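Local coordinates for osmolarity sensor protein EnvZ (Escherichia coli, PDB 5XGA) that probably senses changes in external osmolarity through its periplasmic domain and, as a membrane histidine kinase, passes the signal on by phosphoryl transfer, at residues 11-16 against 114-119; 16-21 against 77-82; 90-93 against 98-101; 101-104 against 110-113. All blocks are in the same frame, centred on the assembly; numbering follows the deposited sequence.

How the contacts relate
Contacts 1 and 2 both use helix 10-24 and are buried and apolar. Contact 1 sets Phe-13 against the end of strand 110-115; contact 2 packs the next turn of the helix against helix 73-83. Contacts 3 and 4 are the two ladders on either side of strand 99-104 and share Trp-101; as antiparallel strand pairs they are held mainly by backbone hydrogen bonds. Contact 3 is buried and adds a carboxylate-indole bond. Contact 4 is partly buried and reaches a bound CPS molecule through Thr-104, Val-112 and a water. Val-100 of contact 3 touches Phe-13 and Leu-17, and Leu-102 of contact 4 touches Met-79, which ties the helices to the sheet.

Contact 1: residues 11-16 against 114-119; sequences QQFNKV and VPLTEI
Phe-13 reaches from its helix to Val-114, Pro-115 and Leu-116, where strand 110-115 runs out into the C-terminal tail. Its CG stands anti to the backbone N (chi1 -179°), which carries the ring across to the strand end. Leu-116 approaches one face. Leu-116 CA sits 3.9 Å from the centroid of the Phe-13 ring, a CH-pi contact only 16° off the ring normal. The two side chains run past each other in opposite directions. As a result Leu-116 CD1 ends beside the root of the aromatic group, 3.7 Å from Phe-13 CB. Val-114 meets the far end of the ring at its edge, with its CG1 3.7 Å from Phe-13 CZ. The same ring atom, Phe-13 CZ, also lies 3.5 Å from the carbonyl Pro-115 O. The contact is largely apolar and rests on one aromatic side chain, set against the run from Val-114 to Thr-117. The tail keeps sheet-like pairing a little past the strand, because the backbone of Leu-116 bonds to Pro-98. Val-114 pairs likewise with Val-100 and also touches Leu-17, one turn further along helix 10-24. Round the helix from Phe-13, Asn-14 touches Leu-75 and Met-79 of helix 73-83.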
loop_
_atom_site.group_PDB
_atom_site.type_symbol
_atom_site.label_atom_id
_atom_site.label_comp_id
_atom_site.label_asym_id
_atom_site.label_seq_id
_atom_site.Cartn_x
_atom_site.Cartn_y
_atom_site.Cartn_z
ATOM N N GLN A 11 2.283 -7.991 -8.792
ATOM C CA GLN A 11 2.863 -8.748 -7.684
ATOM C C GLN A 11 4.087 -8.047 -7.104
ATOM O O GLN A 11 4.264 -7.972 -5.889
ATOM C CB GLN A 11 3.236 -10.159 -8.141
ATOM C CG GLN A 11 2.063 -10.966 -8.712
ATOM C CD GLN A 11 1.866 -10.772 -10.221
ATOM O OE1 GLN A 11 2.077 -9.684 -10.755
ATOM N NE2 GLN A 11 1.453 -11.841 -10.908
ATOM N N GLN A 12 4.949 -7.536 -7.979
ATOM C CA GLN A 12 6.121 -6.792 -7.521
ATOM C C GLN A 12 5.719 -5.479 -6.848
ATOM O O GLN A 12 6.335 -5.056 -5.860
ATOM C CB GLN A 12 7.042 -6.502 -8.700
ATOM C CG GLN A 12 8.326 -5.835 -8.325
ATOM C CD GLN A 12 9.230 -5.724 -9.521
ATOM O OE1 GLN A 12 8.750 -5.659 -10.658
ATOM N NE2 GLN A 12 10.540 -5.726 -9.286
ATOM N N PHE A 13 4.698 -4.826 -7.404
ATOM C CA PHE A 13 4.228 -3.560 -6.855
ATOM C C PHE A 13 3.689 -3.753 -5.448
ATOM O O PHE A 13 3.957 -2.946 -4.564
ATOM C CB PHE A 13 3.158 -2.942 -7.737
ATOM C CG PHE A 13 2.660 -1.622 -7.230
ATOM C CD1 PHE A 13 3.442 -0.487 -7.327
ATOM C CD2 PHE A 13 1.404 -1.514 -6.669
ATOM C CE1 PHE A 13 2.974 0.732 -6.870
ATOM C CE2 PHE A 13 0.934 -0.297 -6.207
ATOM C CZ PHE A 13 1.717 0.821 -6.309
ATOM N N ASN A 14 2.919 -4.823 -5.249
ATOM C CA ASN A 14 2.406 -5.146 -3.918
ATOM C C ASN A 14 3.537 -5.343 -2.903
ATOM O O ASN A 14 3.430 -4.926 -1.735
ATOM C CB ASN A 14 1.526 -6.404 -3.987
ATOM C CG ASN A 14 0.638 -6.562 -2.776
ATOM O OD1 ASN A 14 0.773 -7.524 -1.995
ATOM N ND2 ASN A 14 -0.290 -5.624 -2.609
ATOM N N LYS A 15 4.617 -5.990 -3.335
ATOM C CA LYS A 15 5.750 -6.220 -2.436
ATOM C C LYS A 15 6.380 -4.898 -2.044
ATOM O O LYS A 15 6.716 -4.664 -0.877
ATOM C CB LYS A 15 6.812 -7.111 -3.083
ATOM C CG LYS A 15 6.370 -8.527 -3.385
ATOM C CD LYS A 15 7.562 -9.394 -3.802
ATOM C CE LYS A 15 8.206 -10.037 -2.583
ATOM N NZ LYS A 15 7.202 -10.841 -1.811
ATOM N N VAL A 16 6.557 -4.042 -3.042
ATOM C CA VAL A 16 7.130 -2.718 -2.837
ATOM C C VAL A 16 6.258 -1.884 -1.912
ATOM O O VAL A 16 6.724 -1.328 -0.914
ATOM C CB VAL A 16 7.296 -1.987 -4.172
ATOM C CG1 VAL A 16 7.508 -0.500 -3.929
ATOM C CG2 VAL A 16 8.444 -2.608 -4.961
ATOM N N VAL A 114 -3.714 3.693 -4.118
ATOM C CA VAL A 114 -2.361 3.796 -4.665
ATOM C C VAL A 114 -2.316 3.250 -6.088
ATOM O O VAL A 114 -2.437 2.046 -6.299
ATOM C CB VAL A 114 -1.331 3.024 -3.800
ATOM C CG1 VAL A 114 0.087 3.380 -4.205
ATOM C CG2 VAL A 114 -1.524 3.346 -2.339
ATOM N N PRO A 115 -2.154 4.141 -7.070
ATOM C CA PRO A 115 -1.964 3.731 -8.467
ATOM C C PRO A 115 -0.622 3.051 -8.678
ATOM O O PRO A 115 0.392 3.501 -8.130
ATOM C CB PRO A 115 -2.018 5.058 -9.235
ATOM C CG PRO A 115 -1.505 6.052 -8.255
ATOM C CD PRO A 115 -2.081 5.603 -6.915
ATOM N N LEU A 116 -0.619 1.973 -9.457
ATOM C CA LEU A 116 0.630 1.352 -9.890
ATOM C C LEU A 116 1.286 2.262 -10.929
ATOM O O LEU A 116 0.662 2.609 -11.929
ATOM C CB LEU A 116 0.376 -0.050 -10.463
ATOM C CG LEU A 116 1.588 -0.925 -10.819
ATOM C CD1 LEU A 116 1.188 -2.386 -10.817
ATOM C CD2 LEU A 116 2.169 -0.550 -12.172
ATOM N N THR A 117 2.532 2.659 -10.696
ATOM C CA THR A 117 3.199 3.562 -11.629
ATOM C C THR A 117 4.598 3.097 -11.981
ATOM O O THR A 117 5.143 2.200 -11.344
ATOM C CB THR A 117 3.304 4.991 -11.062
ATOM O OG1 THR A 117 4.149 4.976 -9.907
ATOM C CG2 THR A 117 1.935 5.513 -10.663
ATOM N N GLU A 118 5.170 3.715 -13.010
ATOM C CA GLU A 118 6.575 3.526 -13.323
ATOM C C GLU A 118 7.438 3.814 -12.110
ATOM O O GLU A 118 7.114 4.667 -11.285
ATOM C CB GLU A 118 7.015 4.437 -14.473
ATOM C CG GLU A 118 6.536 4.025 -15.844
ATOM C CD GLU A 118 7.195 4.840 -16.934
ATOM O OE1 GLU A 118 8.229 5.487 -16.642
ATOM O OE2 GLU A 118 6.681 4.836 -18.073
ATOM N N ILE A 119 8.536 3.082 -12.010
ATOM C CA ILE A 119 9.594 3.394 -11.074
ATOM C C ILE A 119 10.731 4.072 -11.834
ATOM O O ILE A 119 11.056 3.673 -12.956
ATOM C CB ILE A 119 10.100 2.145 -10.381
ATOM C CG1 ILE A 119 8.971 1.533 -9.542
ATOM C CG2 ILE A 119 11.320 2.472 -9.540
ATOM C CD1 ILE A 119 9.301 0.167 -9.012
#

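Contact 2: residues 16-21 against 77-82; sequences VLAYEV and HQMAQQ
This is a buried helix-helix contact, in which Ala-18 of helix 10-24 faces Met-79 and Gln-82 of helix 73-83 beside the central sheet. The segment axes come within 9.2 Å and run nearly parallel, with a crossing angle of -24°. Ala-18 has a short side chain pointing at the other helix, and its CA lies 5.5 Å from Met-79 CA. The thioether fills the space beside it: Met-79 SD is 3.6 Å from Ala-18 CB and equally close to Ala-18 CA. The chain of Met-79 is bent at chi2 (74°) and again at chi3 (61°). These bends turn the methyl group along the helix toward Leu-17, and Met-79 CE stops 3.8 Å from Leu-17 CD2. The two side chains meet at a slant.

The domain has an antiparallel sheet with helices packed on it, and here two of those helices meet over the sheet. Leu-17 also touches Val-100, and Met-79 touches Val-89 and Leu-102, so both side chains lie between helix and strands. One turn beyond Met-79, Gln-82 flanks the alanine with its aliphatic part. Gln-82 CB is 3.8 Å from Ala-18 CB, and its CG also packs on that methyl. At the other end of the contact, the amide of Gln-78 bridges the helices, hydrogen-bonding to Asn-14 through NE2 and to Lys-15 through OE1.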
loop_
_atom_site.group_PDB
_atom_site.type_symbol
_atom_site.label_atom_id
_atom_site.label_comp_id
_atom_site.label_asym_id
_atom_site.label_seq_id
_atom_site.Cartn_x
_atom_site.Cartn_y
_atom_site.Cartn_z
ATOM N N VAL A 16 6.557 -4.042 -3.042
ATOM C CA VAL A 16 7.130 -2.718 -2.837
ATOM C C VAL A 16 6.258 -1.884 -1.912
ATOM O O VAL A 16 6.724 -1.328 -0.914
ATOM C CB VAL A 16 7.296 -1.987 -4.172
ATOM C CG1 VAL A 16 7.508 -0.500 -3.929
ATOM C CG2 VAL A 16 8.444 -2.608 -4.961
ATOM N N LEU A 17 4.980 -1.815 -2.251
ATOM C CA LEU A 17 4.006 -1.090 -1.455
ATOM C C LEU A 17 3.999 -1.536 0.011
ATOM O O LEU A 17 3.964 -0.711 0.928
ATOM C CB LEU A 17 2.625 -1.283 -2.066
ATOM C CG LEU A 17 1.452 -0.618 -1.381
ATOM C CD1 LEU A 17 1.632 0.875 -1.398
ATOM C CD2 LEU A 17 0.172 -1.031 -2.102
ATOM N N ALA A 18 4.021 -2.843 0.226
ATOM C CA ALA A 18 3.957 -3.395 1.581
ATOM C C ALA A 18 5.135 -2.932 2.428
ATOM O O ALA A 18 4.968 -2.491 3.569
ATOM C CB ALA A 18 3.910 -4.913 1.527
ATOM N N TYR A 19 6.329 -3.047 1.863
ATOM C CA TYR A 19 7.542 -2.628 2.552
ATOM C C TYR A 19 7.517 -1.152 2.900
ATOM O O TYR A 19 7.833 -0.769 4.025
ATOM C CB TYR A 19 8.783 -2.923 1.719
ATOM C CG TYR A 19 10.022 -2.760 2.561
ATOM C CD1 TYR A 19 10.182 -3.506 3.722
ATOM C CD2 TYR A 19 11.007 -1.836 2.233
ATOM C CE1 TYR A 19 11.302 -3.359 4.528
ATOM C CE2 TYR A 19 12.138 -1.683 3.034
ATOM C CZ TYR A 19 12.273 -2.447 4.183
ATOM O OH TYR A 19 13.379 -2.311 4.992
ATOM N N GLU A 20 7.125 -0.318 1.941
ATOM C CA GLU A 20 7.086 1.122 2.166
ATOM C C GLU A 20 5.973 1.519 3.129
ATOM O O GLU A 20 6.178 2.367 3.983
ATOM C CB GLU A 20 6.936 1.873 0.826
ATOM C CG GLU A 20 8.033 1.517 -0.164
ATOM C CD GLU A 20 8.216 2.544 -1.274
ATOM O OE1 GLU A 20 7.527 3.584 -1.263
ATOM O OE2 GLU A 20 9.069 2.315 -2.155
ATOM N N VAL A 21 4.790 0.915 3.004
ATOM C CA VAL A 21 3.731 1.208 3.964
ATOM C C VAL A 21 4.133 0.783 5.377
ATOM O O VAL A 21 3.775 1.436 6.361
ATOM C CB VAL A 21 2.428 0.532 3.584
ATOM C CG1 VAL A 21 1.439 0.616 4.744
ATOM C CG2 VAL A 21 1.862 1.203 2.341
ATOM N N HIS A 77 -3.030 -11.371 1.873
ATOM C CA HIS A 77 -2.255 -12.091 2.889
ATOM C C HIS A 77 -0.792 -11.641 2.880
ATOM O O HIS A 77 -0.179 -11.436 3.936
ATOM C CB HIS A 77 -2.336 -13.595 2.665
ATOM C CG HIS A 77 -3.541 -14.226 3.273
ATOM N ND1 HIS A 77 -3.565 -14.683 4.575
ATOM C CD2 HIS A 77 -4.772 -14.471 2.766
ATOM C CE1 HIS A 77 -4.755 -15.188 4.841
ATOM N NE2 HIS A 77 -5.508 -15.068 3.760
ATOM N N GLN A 78 -0.244 -11.485 1.678
ATOM C CA GLN A 78 1.132 -11.031 1.519
ATOM C C GLN A 78 1.293 -9.658 2.172
ATOM O O GLN A 78 2.259 -9.407 2.880
ATOM C CB GLN A 78 1.523 -10.983 0.035
ATOM C CG GLN A 78 2.964 -10.508 -0.208
ATOM C CD GLN A 78 3.363 -10.473 -1.686
ATOM O OE1 GLN A 78 4.335 -11.116 -2.092
ATOM N NE2 GLN A 78 2.624 -9.709 -2.486
ATOM N N MET A 79 0.331 -8.774 1.945
ATOM C CA MET A 79 0.342 -7.456 2.569
ATOM C C MET A 79 0.160 -7.587 4.084
ATOM O O MET A 79 0.905 -6.986 4.855
ATOM C CB MET A 79 -0.755 -6.574 1.963
ATOM C CG MET A 79 -0.886 -5.188 2.602
ATOM S SD MET A 79 0.453 -4.059 2.138
ATOM C CE MET A 79 0.229 -3.967 0.346
ATOM N N ALA A 80 -0.812 -8.389 4.506
ATOM C CA ALA A 80 -1.074 -8.564 5.947
ATOM C C ALA A 80 0.175 -9.025 6.699
ATOM O O ALA A 80 0.488 -8.526 7.788
ATOM C CB ALA A 80 -2.213 -9.564 6.172
ATOM N N GLN A 81 0.875 -9.989 6.118
ATOM C CA GLN A 81 2.084 -10.533 6.731
ATOM C C GLN A 81 3.185 -9.490 6.881
ATOM O O GLN A 81 3.903 -9.492 7.872
ATOM C CB GLN A 81 2.605 -11.713 5.913
ATOM C CG GLN A 81 3.031 -12.898 6.752
ATOM C CD GLN A 81 2.690 -14.213 6.087
ATOM O OE1 GLN A 81 2.482 -14.272 4.871
ATOM N NE2 GLN A 81 2.614 -15.278 6.882
ATOM N N GLN A 82 3.333 -8.605 5.899
ATOM C CA GLN A 82 4.381 -7.587 5.955
ATOM C C GLN A 82 4.013 -6.459 6.897
ATOM O O GLN A 82 4.857 -5.948 7.630
ATOM C CB GLN A 82 4.662 -7.016 4.561
ATOM C CG GLN A 82 5.426 -7.943 3.652
ATOM C CD GLN A 82 6.818 -8.243 4.170
ATOM O OE1 GLN A 82 7.643 -7.340 4.360
ATOM N NE2 GLN A 82 7.084 -9.523 4.406
#

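Contact 3: residues 90-93 against 98-101; sequences RVEV and PVVW
Glu-92 and Trp-101 are joined by a side-chain hydrogen bond, given from Trp-101 NE1 to Glu-92 OE2 at 2.9 Å. The N-H...O angle is 169°. The oxygen lies in the plane of the indole, at its edge, and is met nearly end-on. Carboxylate and ring are almost coplanar, 17° apart. Glu-92 extends fully beyond CG, with CG anti to the backbone N (chi1 166°), and this brings the carboxylate over to the neighbouring strand. There it also passes Val-99, whose CB is 3.9 Å from Glu-92 OE2.

Beneath this bond lies the backbone ladder of an antiparallel beta hairpin, strands 87-92 and 99-104. Arg-90 and Trp-101 form a hydrogen-bonded pair, with Arg-90 N to Trp-101 O and Trp-101 N to Arg-90 O both 2.8 Å. Glu-92 and Val-99 form another, with Glu-92 N to Val-99 O at 2.9 Å and Val-99 N to Glu-92 O at 3.0 Å. Val-91 and Val-100 lie between them as a non-hydrogen-bonded pair. Their side chains point to the face opposite Glu-92 and Trp-101. On that face Val-91 CG1 lies alongside the proline ring, 4.0 Å from Pro-98 CB.

Helix 10-24 packs on this apolar side: Leu-10 touches Val-91 and Pro-98, while Phe-13 and Leu-17 touch Val-100. On the face of Glu-92, Tyr-56 meets the indole of Trp-101 edge-to-face. The guanidinium end of Arg-90 leads away from the hairpin and forms a salt bridge with Glu-88 through NE.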
loop_
_atom_site.group_PDB
_atom_site.type_symbol
_atom_site.label_atom_id
_atom_site.label_comp_id
_atom_site.label_asym_id
_atom_site.label_seq_id
_atom_site.Cartn_x
_atom_site.Cartn_y
_atom_site.Cartn_z
ATOM N N ARG A 90 -7.567 -4.756 -2.529
ATOM C CA ARG A 90 -8.410 -4.927 -3.708
ATOM C C ARG A 90 -7.746 -4.248 -4.890
ATOM O O ARG A 90 -7.038 -3.246 -4.716
ATOM C CB ARG A 90 -9.805 -4.352 -3.467
ATOM C CG ARG A 90 -10.563 -5.037 -2.351
ATOM C CD ARG A 90 -12.038 -4.682 -2.377
ATOM N NE ARG A 90 -12.636 -4.957 -1.077
ATOM C CZ ARG A 90 -13.749 -4.389 -0.634
ATOM N NH1 ARG A 90 -14.393 -3.517 -1.400
ATOM N NH2 ARG A 90 -14.211 -4.687 0.574
ATOM N N VAL A 91 -7.944 -4.781 -6.093
ATOM C CA VAL A 91 -7.302 -4.174 -7.256
ATOM C C VAL A 91 -8.305 -3.844 -8.342
ATOM O O VAL A 91 -9.102 -4.692 -8.772
ATOM C CB VAL A 91 -6.209 -5.064 -7.866
ATOM C CG1 VAL A 91 -5.538 -4.332 -9.043
ATOM C CG2 VAL A 91 -5.167 -5.444 -6.807
ATOM N N GLU A 92 -8.241 -2.591 -8.767
ATOM C CA GLU A 92 -9.057 -2.067 -9.846
ATOM C C GLU A 92 -8.216 -2.171 -11.097
ATOM O O GLU A 92 -7.284 -1.383 -11.307
ATOM C CB GLU A 92 -9.477 -0.627 -9.529
ATOM C CG GLU A 92 -10.036 0.189 -10.652
ATOM C CD GLU A 92 -10.343 1.601 -10.196
ATOM O OE1 GLU A 92 -10.899 2.383 -10.987
ATOM O OE2 GLU A 92 -10.021 1.929 -9.032
ATOM N N VAL A 93 -8.500 -3.193 -11.895
ATOM C CA VAL A 93 -7.704 -3.461 -13.083
ATOM C C VAL A 93 -8.293 -2.698 -14.254
ATOM O O VAL A 93 -7.811 -2.792 -15.383
ATOM C CB VAL A 93 -7.624 -4.963 -13.389
ATOM C CG1 VAL A 93 -6.672 -5.644 -12.406
ATOM C CG2 VAL A 93 -9.011 -5.594 -13.334
ATOM N N PRO A 98 -3.188 -0.724 -13.226
ATOM C CA PRO A 98 -3.906 -1.108 -12.009
ATOM C C PRO A 98 -3.904 -0.010 -10.941
ATOM O O PRO A 98 -2.974 0.804 -10.879
ATOM C CB PRO A 98 -3.129 -2.339 -11.510
ATOM C CG PRO A 98 -2.283 -2.775 -12.642
ATOM C CD PRO A 98 -1.984 -1.544 -13.435
ATOM N N VAL A 99 -4.956 0.004 -10.129
ATOM C CA VAL A 99 -5.026 0.851 -8.955
ATOM C C VAL A 99 -5.260 -0.041 -7.740
ATOM O O VAL A 99 -6.217 -0.818 -7.710
ATOM C CB VAL A 99 -6.138 1.898 -9.088
ATOM C CG1 VAL A 99 -6.258 2.730 -7.811
ATOM C CG2 VAL A 99 -5.861 2.796 -10.275
ATOM N N VAL A 100 -4.372 0.037 -6.753
ATOM C CA VAL A 100 -4.513 -0.782 -5.552
ATOM C C VAL A 100 -5.315 -0.028 -4.503
ATOM O O VAL A 100 -5.106 1.173 -4.281
ATOM C CB VAL A 100 -3.142 -1.191 -4.964
ATOM C CG1 VAL A 100 -3.318 -1.834 -3.573
ATOM C CG2 VAL A 100 -2.417 -2.129 -5.922
ATOM N N TRP A 101 -6.270 -0.728 -3.906
ATOM C CA TRP A 101 -7.064 -0.198 -2.811
ATOM C C TRP A 101 -6.736 -1.031 -1.574
ATOM O O TRP A 101 -6.815 -2.252 -1.622
ATOM C CB TRP A 101 -8.560 -0.260 -3.134
ATOM C CG TRP A 101 -8.979 0.709 -4.200
ATOM C CD1 TRP A 101 -8.972 0.505 -5.553
ATOM C CD2 TRP A 101 -9.470 2.037 -3.995
ATOM N NE1 TRP A 101 -9.419 1.633 -6.203
ATOM C CE2 TRP A 101 -9.738 2.585 -5.263
ATOM C CE3 TRP A 101 -9.711 2.815 -2.855
ATOM C CZ2 TRP A 101 -10.234 3.878 -5.425
ATOM C CZ3 TRP A 101 -10.204 4.096 -3.014
ATOM C CH2 TRP A 101 -10.458 4.619 -4.291
#

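Contact 4: residues 101-104 against 110-113; sequences WLKT and IWVR. With CPS (3-[(3-cholamidopropyl)dimethylammonio]-1-propanesulfonate), chain B.
Lys-103 and Arg-113 each lay an aliphatic chain over a tryptophan face. Lys-103 CE lies 3.6 Å from the centroid of the five-membered ring of Trp-111, a CH-pi contact. A bend at chi3 (-87°) folds the chain over the indole, and its NZ is held by Asn-58 and by Pro-108 O. Arg-113 is extended, and its CG lies over the six-membered ring of Trp-101, 3.9 Å from that centroid. Its guanidinium plane stands 79° from the indole, with Trp-101 CZ2 at its edge. The two tryptophan side chains cross at about a right angle, and Trp-101 CB is 3.9 Å from Trp-111 CE3.

Backbone bonds join strands 99-104 and 110-115 as an antiparallel beta hairpin. Leu-102 and Val-112 form a hydrogen-bonded pair, with Val-112 N to Leu-102 O at 2.7 Å and Leu-102 N to Val-112 O at 2.9 Å.

The ligand contacts lie toward the turn that joins the two strands. Thr-104 OG1 hydrogen-bonds to CPS O2 at 2.6 Å. A water accepts from Thr-104 N, donates to Ile-110 O and also bonds to CPS O2. Val-112 CG2 packs on the steroid, 3.8 Å from CPS C13, and Ile-110 touches a second CPS molecule.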
loop_
_atom_site.group_PDB
_atom_site.type_symbol
_atom_site.label_atom_id
_atom_site.label_comp_id
_atom_site.label_asym_id
_atom_site.label_seq_id
_atom_site.Cartn_x
_atom_site.Cartn_y
_atom_site.Cartn_z
ATOM N N TRP A 101 -6.270 -0.728 -3.906
ATOM C CA TRP A 101 -7.064 -0.198 -2.811
ATOM C C TRP A 101 -6.736 -1.031 -1.574
ATOM O O TRP A 101 -6.815 -2.252 -1.622
ATOM C CB TRP A 101 -8.560 -0.260 -3.134
ATOM C CG TRP A 101 -8.979 0.709 -4.200
ATOM C CD1 TRP A 101 -8.972 0.505 -5.553
ATOM C CD2 TRP A 101 -9.470 2.037 -3.995
ATOM N NE1 TRP A 101 -9.419 1.633 -6.203
ATOM C CE2 TRP A 101 -9.738 2.585 -5.263
ATOM C CE3 TRP A 101 -9.711 2.815 -2.855
ATOM C CZ2 TRP A 101 -10.234 3.878 -5.425
ATOM C CZ3 TRP A 101 -10.204 4.096 -3.014
ATOM C CH2 TRP A 101 -10.458 4.619 -4.291
ATOM N N LEU A 102 -6.360 -0.355 -0.492
ATOM C CA LEU A 102 -5.816 -0.995 0.697
ATOM C C LEU A 102 -6.549 -0.494 1.935
ATOM O O LEU A 102 -6.744 0.712 2.097
ATOM C CB LEU A 102 -4.308 -0.700 0.814
ATOM C CG LEU A 102 -3.614 -1.034 2.128
ATOM C CD1 LEU A 102 -3.492 -2.544 2.311
ATOM C CD2 LEU A 102 -2.254 -0.377 2.216
ATOM N N LYS A 103 -6.972 -1.423 2.791
ATOM C CA LYS A 103 -7.512 -1.082 4.094
ATOM C C LYS A 103 -6.824 -1.955 5.143
ATOM O O LYS A 103 -6.575 -3.137 4.897
ATOM C CB LYS A 103 -9.040 -1.274 4.125
ATOM C CG LYS A 103 -9.666 -0.909 5.468
ATOM C CD LYS A 103 -11.187 -0.874 5.419
ATOM C CE LYS A 103 -11.703 0.503 4.977
ATOM N NZ LYS A 103 -13.184 0.598 5.162
ATOM N N THR A 104 -6.484 -1.373 6.291
ATOM C CA THR A 104 -5.818 -2.139 7.352
ATOM C C THR A 104 -6.528 -2.011 8.673
ATOM O O THR A 104 -7.369 -1.133 8.856
ATOM C CB THR A 104 -4.356 -1.705 7.600
ATOM O OG1 THR A 104 -4.339 -0.550 8.456
ATOM C CG2 THR A 104 -3.608 -1.434 6.280
ATOM N N ILE A 110 -10.762 4.115 6.730
ATOM C CA ILE A 110 -10.023 4.777 5.644
ATOM C C ILE A 110 -9.612 3.771 4.565
ATOM O O ILE A 110 -9.053 2.713 4.872
ATOM C CB ILE A 110 -8.737 5.489 6.166
ATOM C CG1 ILE A 110 -9.087 6.607 7.145
ATOM C CG2 ILE A 110 -7.895 6.029 5.011
ATOM C CD1 ILE A 110 -10.037 7.642 6.565
ATOM N N TRP A 111 -9.883 4.099 3.305
ATOM C CA TRP A 111 -9.295 3.364 2.199
ATOM C C TRP A 111 -8.061 4.094 1.669
ATOM O O TRP A 111 -8.083 5.309 1.459
ATOM C CB TRP A 111 -10.305 3.174 1.069
ATOM C CG TRP A 111 -11.253 2.036 1.301
ATOM C CD1 TRP A 111 -12.518 2.114 1.806
ATOM C CD2 TRP A 111 -11.010 0.649 1.039
ATOM N NE1 TRP A 111 -13.083 0.861 1.866
ATOM C CE2 TRP A 111 -12.175 -0.058 1.400
ATOM C CE3 TRP A 111 -9.919 -0.068 0.531
ATOM C CZ2 TRP A 111 -12.278 -1.442 1.282
ATOM C CZ3 TRP A 111 -10.028 -1.442 0.403
ATOM C CH2 TRP A 111 -11.194 -2.115 0.789
ATOM N N VAL A 112 -6.991 3.344 1.448
ATOM C CA VAL A 112 -5.765 3.889 0.868
ATOM C C VAL A 112 -5.745 3.581 -0.624
ATOM O O VAL A 112 -5.807 2.412 -1.016
ATOM C CB VAL A 112 -4.512 3.297 1.559
ATOM C CG1 VAL A 112 -3.253 3.660 0.816
ATOM C CG2 VAL A 112 -4.436 3.765 3.018
ATOM N N ARG A 113 -5.686 4.624 -1.452
ATOM C CA ARG A 113 -5.664 4.438 -2.899
ATOM C C ARG A 113 -4.277 4.695 -3.448
ATOM O O ARG A 113 -3.731 5.780 -3.270
ATOM C CB ARG A 113 -6.658 5.365 -3.597
ATOM C CG ARG A 113 -6.680 5.160 -5.116
ATOM C CD ARG A 113 -7.375 6.315 -5.814
ATOM N NE ARG A 113 -7.459 6.087 -7.257
ATOM C CZ ARG A 113 -6.568 6.531 -8.140
ATOM N NH1 ARG A 113 -5.520 7.240 -7.745
ATOM N NH2 ARG A 113 -6.733 6.269 -9.434
HETATM C C1 CPS B . -1.240 3.378 6.555
HETATM C C2 CPS B . -1.608 4.818 6.831
HETATM C C3 CPS B . -0.031 4.846 8.834
HETATM C C4 CPS B . 0.171 5.235 10.279
HETATM C C5 CPS B . -0.169 6.669 10.513
HETATM C C6 CPS B . -1.572 6.898 10.017
HETATM C C7 CPS B . -1.957 8.276 10.466
HETATM C C8 CPS B . -1.276 8.349 11.814
HETATM C C9 CPS B . -0.381 7.116 11.946
HETATM C C10 CPS B . 0.895 7.504 9.813
HETATM C C11 CPS B . -0.625 5.673 6.067
HETATM C C12 CPS B . -2.243 2.404 7.142
HETATM C C13 CPS B . -3.607 2.668 6.558
HETATM C C14 CPS B . -4.027 4.077 6.945
HETATM C C15 CPS B . -3.048 5.080 6.385
HETATM C C16 CPS B . -3.519 6.493 6.686
HETATM C C17 CPS B . -3.227 6.926 8.122
HETATM C C18 CPS B . -1.776 6.614 8.541
HETATM C C19 CPS B . -1.424 5.164 8.305
HETATM C C20 CPS B . 0.848 7.394 12.837
HETATM C C21 CPS B . 1.929 6.308 12.842
HETATM C C22 CPS B . 0.438 7.737 14.265
HETATM C C23 CPS B . 1.509 8.316 15.173
HETATM C C24 CPS B . 0.867 9.214 16.224
HETATM C C25 CPS B . 0.527 11.499 17.083
HETATM C C26 CPS B . 0.833 12.973 16.751
HETATM C C27 CPS B . 0.163 14.003 17.679
HETATM C C28 CPS B . 2.052 15.419 18.015
HETATM C C29 CPS B . 0.700 15.726 16.086
HETATM C C30 CPS B . -0.259 16.306 18.179
HETATM N N1 CPS B . 1.091 10.527 16.133
HETATM N N2 CPS B . 0.676 15.378 17.510
HETATM O O1 CPS B . 0.183 8.764 17.134
HETATM O O2 CPS B . -4.508 1.656 7.005
HETATM O O3 CPS B . -4.203 6.378 9.009
HETATM O O4 CPS B . -0.694 4.450 11.056
HETATM O O HOH W 1 -6.999 1.536 6.159
#